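Local coordinates for protein 15-O-acetyltransferase (Fusarium sporotrichioides, PDB 3FOT) that transfers an acetyl group to the 15-hydroxyl of trichothecene intermediates, a step in the biosynthesis of mycotoxins such as T-2 toxin, at residues L68-L71 with Q72-K75; H126-P129 with T130-A134; I365-L368 with K369-T372; G303-I306 with S307-T310. One frame throughout, in Å; residues are numbered along the deposited sequence.

How the contacts relate
The four contacts are local turns and helix starts, all away from H414, which binds 15-deacetylcalonectrin. Contacts 1 and 2 adjoin each other, their centres 13 Å apart: L71, in the first turn of helix 71-88, lies against V127 and P129 of the edge strand 125-129, and K75 packs on V127. Contacts 4 and 3 form a second neighbourhood, with centres 18 Å apart and nearest atoms about 7 Å apart; helix 306-321, which starts in contact 4, later supplies V315 and L319 to the packing of contact 3. Contacts 1 and 3 lie on opposite sides of the chain's centre, 56 Å apart between centres. Contacts 1 and 4 each hold a capping box of their own, with a threonine as N-cap.

Contact 1. Residues L68-L71 with Q72-K75; sequences LLTL and QNLK
The side-chain amide of N73 turns its two polar ends to different backbone groups of 68-71: OD1 takes the N-H of T70, and ND2 donates a hydrogen bond to L68 O. Together with a return bond from N73 N, the bond from T70 N to OD1 makes a capping box at the start of helix 71-88, with T70 as N-cap. The T70 N to N73 OD1 bond is 2.8 Å long and nearly straight (174°), yet the donor stands above the carbonyl plane of the amide and does not meet a lone pair. The N73 ND2 bond to L68 O, at 3.0 Å, secures the other end, so the amide is held at both ends, which should fix its rotation. L68 O also accepts from a bound glycerol. The return bond of the box runs from N73 N to T70 OG1 (2.9 Å); chi1 of T70, 67°, sets OG1 between its own N and carbonyl carbon, facing the first turn. Behind the cap, T70 O accepts from L74 N and L71 O from K75 N. K75 NZ leads away to I125 O and E79. On the buried side, where L74 rests on I172 and L161, its CD2 meets L69 CD2 at 4.2 Å.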
loop_
_atom_site.group_PDB
_atom_site.type_symbol
_atom_site.label_atom_id
_atom_site.label_comp_id
_atom_site.label_asym_id
_atom_site.label_seq_id
_atom_site.Cartn_x
_atom_site.Cartn_y
_atom_site.Cartn_z
ATOM N N LEU A 68 -1.993 -19.302 27.254
ATOM C CA LEU A 68 -0.873 -18.504 27.724
ATOM C C LEU A 68 -0.063 -17.933 26.563
ATOM O O LEU A 68 0.612 -18.681 25.845
ATOM C CB LEU A 68 0.034 -19.379 28.597
ATOM C CG LEU A 68 1.294 -18.798 29.214
ATOM C CD1 LEU A 68 1.021 -17.482 29.900
ATOM C CD2 LEU A 68 1.800 -19.842 30.211
ATOM N N LEU A 69 -0.097 -16.616 26.412
ATOM C CA LEU A 69 0.669 -15.950 25.375
ATOM C C LEU A 69 1.824 -15.184 25.970
ATOM O O LEU A 69 1.677 -14.531 27.014
ATOM C CB LEU A 69 -0.233 -14.980 24.615
ATOM C CG LEU A 69 -1.445 -15.599 23.908
ATOM C CD1 LEU A 69 -2.261 -14.463 23.261
ATOM C CD2 LEU A 69 -1.004 -16.652 22.881
ATOM N N THR A 70 2.981 -15.266 25.321
ATOM C CA THR A 70 4.103 -14.399 25.674
ATOM C C THR A 70 4.698 -13.850 24.388
ATOM O O THR A 70 4.426 -14.366 23.324
ATOM C CB THR A 70 5.233 -15.118 26.450
ATOM O OG1 THR A 70 5.880 -16.075 25.589
ATOM C CG2 THR A 70 4.690 -15.811 27.725
ATOM N N LEU A 71 5.530 -12.816 24.482
ATOM C CA LEU A 71 6.197 -12.353 23.248
ATOM C C LEU A 71 7.084 -13.447 22.670
ATOM O O LEU A 71 7.103 -13.666 21.446
ATOM C CB LEU A 71 6.980 -11.052 23.484
ATOM C CG LEU A 71 6.116 -9.829 23.801
ATOM C CD1 LEU A 71 7.042 -8.724 24.365
ATOM C CD2 LEU A 71 5.419 -9.330 22.573
ATOM N N GLN A 72 7.798 -14.169 23.543
ATOM C CA GLN A 72 8.624 -15.288 23.095
ATOM C C GLN A 72 7.820 -16.399 22.348
ATOM O O GLN A 72 8.199 -16.831 21.246
ATOM C CB GLN A 72 9.454 -15.836 24.277
ATOM C CG GLN A 72 10.259 -17.113 23.955
ATOM C CD GLN A 72 11.322 -17.475 25.026
ATOM O OE1 GLN A 72 12.161 -16.650 25.391
ATOM N NE2 GLN A 72 11.313 -18.710 25.471
ATOM N N ASN A 73 6.681 -16.832 22.897
ATOM C CA ASN A 73 5.933 -17.868 22.203
ATOM C C ASN A 73 5.146 -17.351 20.990
ATOM O O ASN A 73 4.955 -18.093 20.025
ATOM C CB ASN A 73 5.167 -18.849 23.140
ATOM C CG ASN A 73 3.919 -18.253 23.773
ATOM O OD1 ASN A 73 3.390 -17.242 23.339
ATOM N ND2 ASN A 73 3.421 -18.927 24.826
ATOM N N LEU A 74 4.798 -16.052 20.989
ATOM C CA LEU A 74 4.187 -15.452 19.792
ATOM C C LEU A 74 5.185 -15.411 18.639
ATOM O O LEU A 74 4.847 -15.723 17.486
ATOM C CB LEU A 74 3.615 -14.056 20.082
ATOM C CG LEU A 74 2.287 -14.072 20.862
ATOM C CD1 LEU A 74 1.942 -12.676 21.425
ATOM C CD2 LEU A 74 1.149 -14.603 19.963
ATOM N N LYS A 75 6.430 -15.061 18.957
ATOM C CA LYS A 75 7.487 -15.048 17.963
ATOM C C LYS A 75 7.632 -16.463 17.426
ATOM O O LYS A 75 7.718 -16.670 16.208
ATOM C CB LYS A 75 8.794 -14.557 18.580
ATOM C CG LYS A 75 10.028 -14.742 17.674
ATOM C CD LYS A 75 11.166 -13.811 18.115
ATOM C CE LYS A 75 12.522 -14.363 17.717
ATOM N NZ LYS A 75 12.767 -14.449 16.252
#

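Contact 2. Residues H126-P129 with T130-A134; sequences HVQP and TAKSA. With SO4 (sulfate ion), chain J.
Q128 lays its CB against the methyl CG2 of T130 (3.9 Å) and sends its amide on to the ammonium group of K132, which it meets with the two side chains crossing at about a right angle. Q128 is extended beyond CG, whereas K132 bends at chi3 (76°), and this bend carries NZ back toward the strand. The K132 NZ to Q128 OE1 bond is 2.8 Å long and lies in the carbonyl plane, on a lone pair. NZ also forms a salt bridge with E140 of helix 134-147, and L137 of that helix packs on both Q128 and K132.

The link between strand 125-129 and the helix begins with an ST turn: T130 OG1 accepts from K132 N at 3.1 Å, an almost straight bond. S133 then serves as N-cap, its OG accepting from D136 N. At the other end of the strand a sulfate, probably from the crystallisation liquor, sits at the edge of the H126 ring, its sulfur in the ring plane. H126 ND1 donates to sulfate O4 (3.0 Å) and to O3 (3.2 Å), while V127 N donates to O1 (2.9 Å). The single ND1-H is shared between O4 and O3, a bifurcated bond; the nearby anion would probably favour the protonated ring, just as E140 would favour a charged K132.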
loop_
_atom_site.group_PDB
_atom_site.type_symbol
_atom_site.label_atom_id
_atom_site.label_comp_id
_atom_site.label_asym_id
_atom_site.label_seq_id
_atom_site.Cartn_x
_atom_site.Cartn_y
_atom_site.Cartn_z
ATOM N N HIS A 126 10.649 -10.250 15.207
ATOM C CA HIS A 126 11.313 -9.572 16.321
ATOM C C HIS A 126 10.315 -9.224 17.400
ATOM O O HIS A 126 9.153 -8.971 17.113
ATOM C CB HIS A 126 11.961 -8.302 15.789
ATOM C CG HIS A 126 12.849 -8.562 14.617
ATOM N ND1 HIS A 126 14.049 -9.224 14.741
ATOM C CD2 HIS A 126 12.679 -8.328 13.296
ATOM C CE1 HIS A 126 14.594 -9.367 13.545
ATOM N NE2 HIS A 126 13.790 -8.821 12.653
ATOM N N VAL A 127 10.769 -9.185 18.646
ATOM C CA VAL A 127 9.873 -8.801 19.727
ATOM C C VAL A 127 10.500 -7.746 20.639
ATOM O O VAL A 127 11.748 -7.648 20.757
ATOM C CB VAL A 127 9.441 -10.011 20.601
ATOM C CG1 VAL A 127 8.888 -11.138 19.755
ATOM C CG2 VAL A 127 10.596 -10.488 21.485
ATOM N N GLN A 128 9.640 -6.954 21.269
ATOM C CA GLN A 128 10.093 -5.950 22.232
ATOM C C GLN A 128 9.062 -5.802 23.338
ATOM O O GLN A 128 7.927 -5.452 23.062
ATOM C CB GLN A 128 10.231 -4.566 21.589
ATOM C CG GLN A 128 11.184 -4.411 20.436
ATOM C CD GLN A 128 11.329 -2.953 20.010
ATOM O OE1 GLN A 128 10.990 -2.030 20.765
ATOM N NE2 GLN A 128 11.836 -2.739 18.796
ATOM N N PRO A 129 9.459 -6.055 24.608
ATOM C CA PRO A 129 8.602 -5.622 25.714
ATOM C C PRO A 129 8.726 -4.116 25.847
ATOM O O PRO A 129 9.803 -3.617 26.186
ATOM C CB PRO A 129 9.188 -6.333 26.944
ATOM C CG PRO A 129 10.309 -7.174 26.465
ATOM C CD PRO A 129 10.676 -6.733 25.066
ATOM N N THR A 130 7.641 -3.404 25.555
ATOM C CA THR A 130 7.639 -1.956 25.442
ATOM C C THR A 130 6.215 -1.405 25.464
ATOM O O THR A 130 5.287 -2.093 25.074
ATOM C CB THR A 130 8.333 -1.482 24.110
ATOM O OG1 THR A 130 8.368 -0.043 24.060
ATOM C CG2 THR A 130 7.585 -2.032 22.872
ATOM N N ALA A 131 6.060 -0.157 25.893
ATOM C CA ALA A 131 4.783 0.541 25.783
ATOM C C ALA A 131 4.583 1.266 24.443
ATOM O O ALA A 131 3.501 1.761 24.186
ATOM C CB ALA A 131 4.599 1.526 26.963
ATOM N N LYS A 132 5.622 1.335 23.606
ATOM C CA LYS A 132 5.502 1.994 22.300
ATOM C C LYS A 132 4.495 1.278 21.402
ATOM O O LYS A 132 4.386 0.032 21.423
ATOM C CB LYS A 132 6.865 2.193 21.605
ATOM C CG LYS A 132 7.447 0.999 20.877
ATOM C CD LYS A 132 8.898 1.240 20.348
ATOM C CE LYS A 132 9.930 1.177 21.479
ATOM N NZ LYS A 132 11.295 0.783 21.020
ATOM N N SER A 133 3.751 2.075 20.639
ATOM C CA SER A 133 2.833 1.548 19.626
ATOM C C SER A 133 3.606 1.114 18.371
ATOM O O SER A 133 4.780 1.444 18.215
ATOM C CB SER A 133 1.819 2.619 19.223
ATOM O OG SER A 133 2.435 3.630 18.445
ATOM N N ALA A 134 2.926 0.404 17.470
ATOM C CA ALA A 134 3.525 0.053 16.180
ATOM C C ALA A 134 3.973 1.307 15.398
ATOM O O ALA A 134 5.064 1.324 14.811
ATOM C CB ALA A 134 2.549 -0.823 15.350
HETATM S S SO4 J . 14.725 -10.354 18.163
HETATM O O1 SO4 J . 13.427 -10.418 18.879
HETATM O O2 SO4 J . 15.794 -10.669 19.127
HETATM O O3 SO4 J . 14.798 -11.279 17.033
HETATM O O4 SO4 J . 14.972 -9.010 17.625
#

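Contact 3. Residues I365-L368 with K369-T372; sequences IENL and KSIT. Unlike the reference sequence in segment 369-372: T372 (reference Ala).
Hydroxyl groups from 369-372 make the shortest bonds to the carbonyls of N367 and L368. S370 OG donates to N367 O at 2.7 Å, in the carbonyl plane, and T372 OG1 donates to L368 O, also at 2.7 Å, from above the carbonyl plane. T372 is the deposited residue at a position where the reference sequence has alanine. For S370, chi1 of 71° folds OG back toward the N367 carbonyl.

Backbone bonds close the same turn. S370 N reaches N367 O weakly, whereas I371 N donates to L368 O at 3.1 Å. I371 N and T372 OG1 approach L368 O from opposite faces of its plane, so this oxygen is gripped by two donors. T372 N in turn donates to K369 O. The backbone bonds each span three residues, the spacing of successive tight turns, while the T372 hydroxyl reaches back four; together they bend the chain where it leaves strand 358-365 on its way to helix 379-401. A water accepts from K369 N (3.0 Å).

Apolar contacts line the inner side. I371 CD1 touches I365 CG2 at 3.8 Å, with the side chains crossing at about a right angle, and lies 4.2 Å from L368 CD2. I371 also rests on S388 and A389 of helix 379-401. L368, I371 and T372 all touch L319 of helix 306-321, and F333 of strand 333-340 meets both I365 and L368.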
loop_
_atom_site.group_PDB
_atom_site.type_symbol
_atom_site.label_atom_id
_atom_site.label_comp_id
_atom_site.label_asym_id
_atom_site.label_seq_id
_atom_site.Cartn_x
_atom_site.Cartn_y
_atom_site.Cartn_z
ATOM N N ILE A 365 -10.627 17.530 -13.191
ATOM C CA ILE A 365 -11.779 18.335 -12.781
ATOM C C ILE A 365 -11.562 19.743 -13.349
ATOM O O ILE A 365 -10.593 20.406 -12.999
ATOM C CB ILE A 365 -11.967 18.398 -11.238
ATOM C CG1 ILE A 365 -12.088 16.982 -10.624
ATOM C CG2 ILE A 365 -13.177 19.306 -10.883
ATOM C CD1 ILE A 365 -11.793 16.914 -9.139
ATOM N N GLU A 366 -12.446 20.154 -14.262
ATOM C CA GLU A 366 -12.412 21.499 -14.824
ATOM C C GLU A 366 -13.414 22.365 -14.077
ATOM O O GLU A 366 -14.161 21.873 -13.220
ATOM C CB GLU A 366 -12.772 21.491 -16.318
ATOM C CG GLU A 366 -12.010 20.504 -17.199
ATOM C CD GLU A 366 -12.614 20.434 -18.596
ATOM O OE1 GLU A 366 -12.512 19.376 -19.236
ATOM O OE2 GLU A 366 -13.203 21.447 -19.053
ATOM N N ASN A 367 -13.427 23.654 -14.417
ATOM C CA ASN A 367 -14.301 24.673 -13.817
ATOM C C ASN A 367 -14.232 24.682 -12.298
ATOM O O ASN A 367 -15.225 24.563 -11.557
ATOM C CB ASN A 367 -15.736 24.620 -14.340
ATOM C CG ASN A 367 -16.465 25.954 -14.170
ATOM O OD1 ASN A 367 -15.909 26.929 -13.651
ATOM N ND2 ASN A 367 -17.713 25.998 -14.616
ATOM N N LEU A 368 -13.008 24.878 -11.834
ATOM C CA LEU A 368 -12.740 24.873 -10.403
ATOM C C LEU A 368 -13.465 26.008 -9.672
ATOM O O LEU A 368 -13.876 25.841 -8.517
ATOM C CB LEU A 368 -11.227 24.894 -10.137
ATOM C CG LEU A 368 -10.471 23.672 -10.687
ATOM C CD1 LEU A 368 -8.959 23.787 -10.424
ATOM C CD2 LEU A 368 -11.010 22.388 -10.072
ATOM N N LYS A 369 -13.682 27.143 -10.339
ATOM C CA LYS A 369 -14.343 28.248 -9.647
ATOM C C LYS A 369 -15.761 27.851 -9.249
ATOM O O LYS A 369 -16.210 28.224 -8.164
ATOM C CB LYS A 369 -14.382 29.537 -10.497
ATOM C CG LYS A 369 -14.988 30.764 -9.786
ATOM C CD LYS A 369 -14.512 30.945 -8.323
ATOM C CE LYS A 369 -15.113 32.188 -7.679
ATOM N NZ LYS A 369 -16.618 32.232 -7.725
ATOM N N SER A 370 -16.438 27.083 -10.108
ATOM C CA SER A 370 -17.839 26.699 -9.883
ATOM C C SER A 370 -18.006 25.734 -8.709
ATOM O O SER A 370 -19.122 25.571 -8.229
ATOM C CB SER A 370 -18.462 26.061 -11.131
ATOM O OG SER A 370 -17.907 24.761 -11.344
ATOM N N ILE A 371 -16.912 25.092 -8.281
ATOM C CA ILE A 371 -16.943 24.186 -7.121
ATOM C C ILE A 371 -16.176 24.710 -5.897
ATOM O O ILE A 371 -15.999 23.978 -4.907
ATOM C CB ILE A 371 -16.486 22.725 -7.495
ATOM C CG1 ILE A 371 -15.012 22.686 -7.928
ATOM C CG2 ILE A 371 -17.445 22.118 -8.550
ATOM C CD1 ILE A 371 -14.421 21.275 -7.934
ATOM N N THR A 372 -15.694 25.955 -5.977
ATOM C CA THR A 372 -14.981 26.602 -4.870
ATOM C C THR A 372 -15.972 27.059 -3.805
ATOM O O THR A 372 -16.743 28.009 -3.999
ATOM C CB THR A 372 -14.075 27.767 -5.365
ATOM O OG1 THR A 372 -13.134 27.249 -6.313
ATOM C CG2 THR A 372 -13.309 28.417 -4.209
HETATM O O HOH W 1 -12.779 27.978 -13.061
#

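Contact 4. Residues G303-I306 with S307-T310; sequences GFTI and SHLT
Two first torsions bring T305 and H308 together. In T305, chi1 of 67° tips OG1 toward the N-H of H308; in H308, chi1 of -65° sets CG anti to the carbonyl carbon and swings the imidazole back along 303-305. H308 ND1 then accepts from T305 N at 3.0 Å, a bent bond with the donor 28° out of the ring plane. Accepting here, ND1 is presumably without a proton. OG1 of T305 accepts in return from H308 N at 3.2 Å and also sits over one face of the imidazole, toward its rim. The ring edge meets G303 O and F304 CA close to its plane, H308 CE1 coming within 3.0 Å of G303 O. That oxygen also accepts from K394 NZ, while K394 makes a cation-pi contact with the F304 ring. The F304 and H308 rings themselves meet obliquely, their centroids 5.7 Å apart.

Further into the turn, L309 N donates to T305 O. I306 O receives two bonds from T310, one from its N and one from its OG1, each 2.8 Å long and arriving from opposite faces of the carbonyl plane. This ties the threonine hydroxyl to the helix backbone. S307 OG is hydrogen-bonded to S438 OG of strand 435-441, and I306 packs on I292 and V293 of helix 286-299, L480 of strand 477-483 and M514 of helix 500-516. With T305 as N-cap and histidine supplying the reciprocal acceptor, T305 and H308 form a capping box at the N-terminus of helix 306-321.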
loop_
_atom_site.group_PDB
_atom_site.type_symbol
_atom_site.label_atom_id
_atom_site.label_comp_id
_atom_site.label_asym_id
_atom_site.label_seq_id
_atom_site.Cartn_x
_atom_site.Cartn_y
_atom_site.Cartn_z
ATOM N N GLY A 303 -22.216 2.962 -8.328
ATOM C CA GLY A 303 -20.988 3.295 -9.024
ATOM C C GLY A 303 -20.226 4.419 -8.337
ATOM O O GLY A 303 -19.053 4.633 -8.637
ATOM N N PHE A 304 -20.881 5.135 -7.428
ATOM C CA PHE A 304 -20.182 6.141 -6.606
ATOM C C PHE A 304 -19.769 5.612 -5.234
ATOM O O PHE A 304 -20.473 4.791 -4.624
ATOM C CB PHE A 304 -21.033 7.379 -6.435
ATOM C CG PHE A 304 -21.134 8.211 -7.670
ATOM C CD1 PHE A 304 -20.140 9.131 -7.983
ATOM C CD2 PHE A 304 -22.214 8.066 -8.523
ATOM C CE1 PHE A 304 -20.234 9.920 -9.130
ATOM C CE2 PHE A 304 -22.321 8.841 -9.663
ATOM C CZ PHE A 304 -21.326 9.770 -9.964
ATOM N N THR A 305 -18.623 6.085 -4.739
ATOM C CA THR A 305 -18.098 5.547 -3.500
ATOM C C THR A 305 -17.559 6.656 -2.616
ATOM O O THR A 305 -17.330 7.794 -3.053
ATOM C CB THR A 305 -16.910 4.604 -3.753
ATOM O OG1 THR A 305 -15.828 5.389 -4.269
ATOM C CG2 THR A 305 -17.267 3.462 -4.751
ATOM N N ILE A 306 -17.322 6.294 -1.367
ATOM C CA ILE A 306 -16.642 7.182 -0.444
ATOM C C ILE A 306 -15.246 7.572 -0.949
ATOM O O ILE A 306 -14.755 8.643 -0.615
ATOM C CB ILE A 306 -16.610 6.552 0.974
ATOM C CG1 ILE A 306 -16.117 7.539 2.025
ATOM C CG2 ILE A 306 -15.835 5.229 1.002
ATOM C CD1 ILE A 306 -16.429 7.100 3.480
ATOM N N SER A 307 -14.612 6.724 -1.765
ATOM C CA SER A 307 -13.319 7.100 -2.370
ATOM C C SER A 307 -13.459 8.299 -3.340
ATOM O O SER A 307 -12.595 9.200 -3.372
ATOM C CB SER A 307 -12.727 5.913 -3.123
ATOM O OG SER A 307 -12.187 4.988 -2.225
ATOM N N HIS A 308 -14.530 8.304 -4.134
ATOM C CA HIS A 308 -14.837 9.460 -4.991
ATOM C C HIS A 308 -15.033 10.696 -4.129
ATOM O O HIS A 308 -14.486 11.759 -4.410
ATOM C CB HIS A 308 -16.109 9.231 -5.810
ATOM C CG HIS A 308 -15.999 8.116 -6.799
ATOM N ND1 HIS A 308 -16.983 7.168 -6.956
ATOM C CD2 HIS A 308 -15.030 7.807 -7.692
ATOM C CE1 HIS A 308 -16.633 6.324 -7.909
ATOM N NE2 HIS A 308 -15.448 6.684 -8.370
ATOM N N LEU A 309 -15.829 10.545 -3.077
ATOM C CA LEU A 309 -16.140 11.671 -2.195
ATOM C C LEU A 309 -14.879 12.209 -1.535
ATOM O O LEU A 309 -14.715 13.418 -1.390
ATOM C CB LEU A 309 -17.152 11.260 -1.127
ATOM C CG LEU A 309 -17.509 12.462 -0.234
ATOM C CD1 LEU A 309 -18.305 13.513 -1.041
ATOM C CD2 LEU A 309 -18.274 12.049 1.016
ATOM N N THR A 310 -13.998 11.302 -1.112
ATOM C CA THR A 310 -12.744 11.738 -0.512
ATOM C C THR A 310 -11.913 12.552 -1.515
ATOM O O THR A 310 -11.356 13.590 -1.177
ATOM C CB THR A 310 -11.924 10.554 0.063
ATOM O OG1 THR A 310 -12.749 9.840 0.989
ATOM C CG2 THR A 310 -10.701 11.047 0.798
#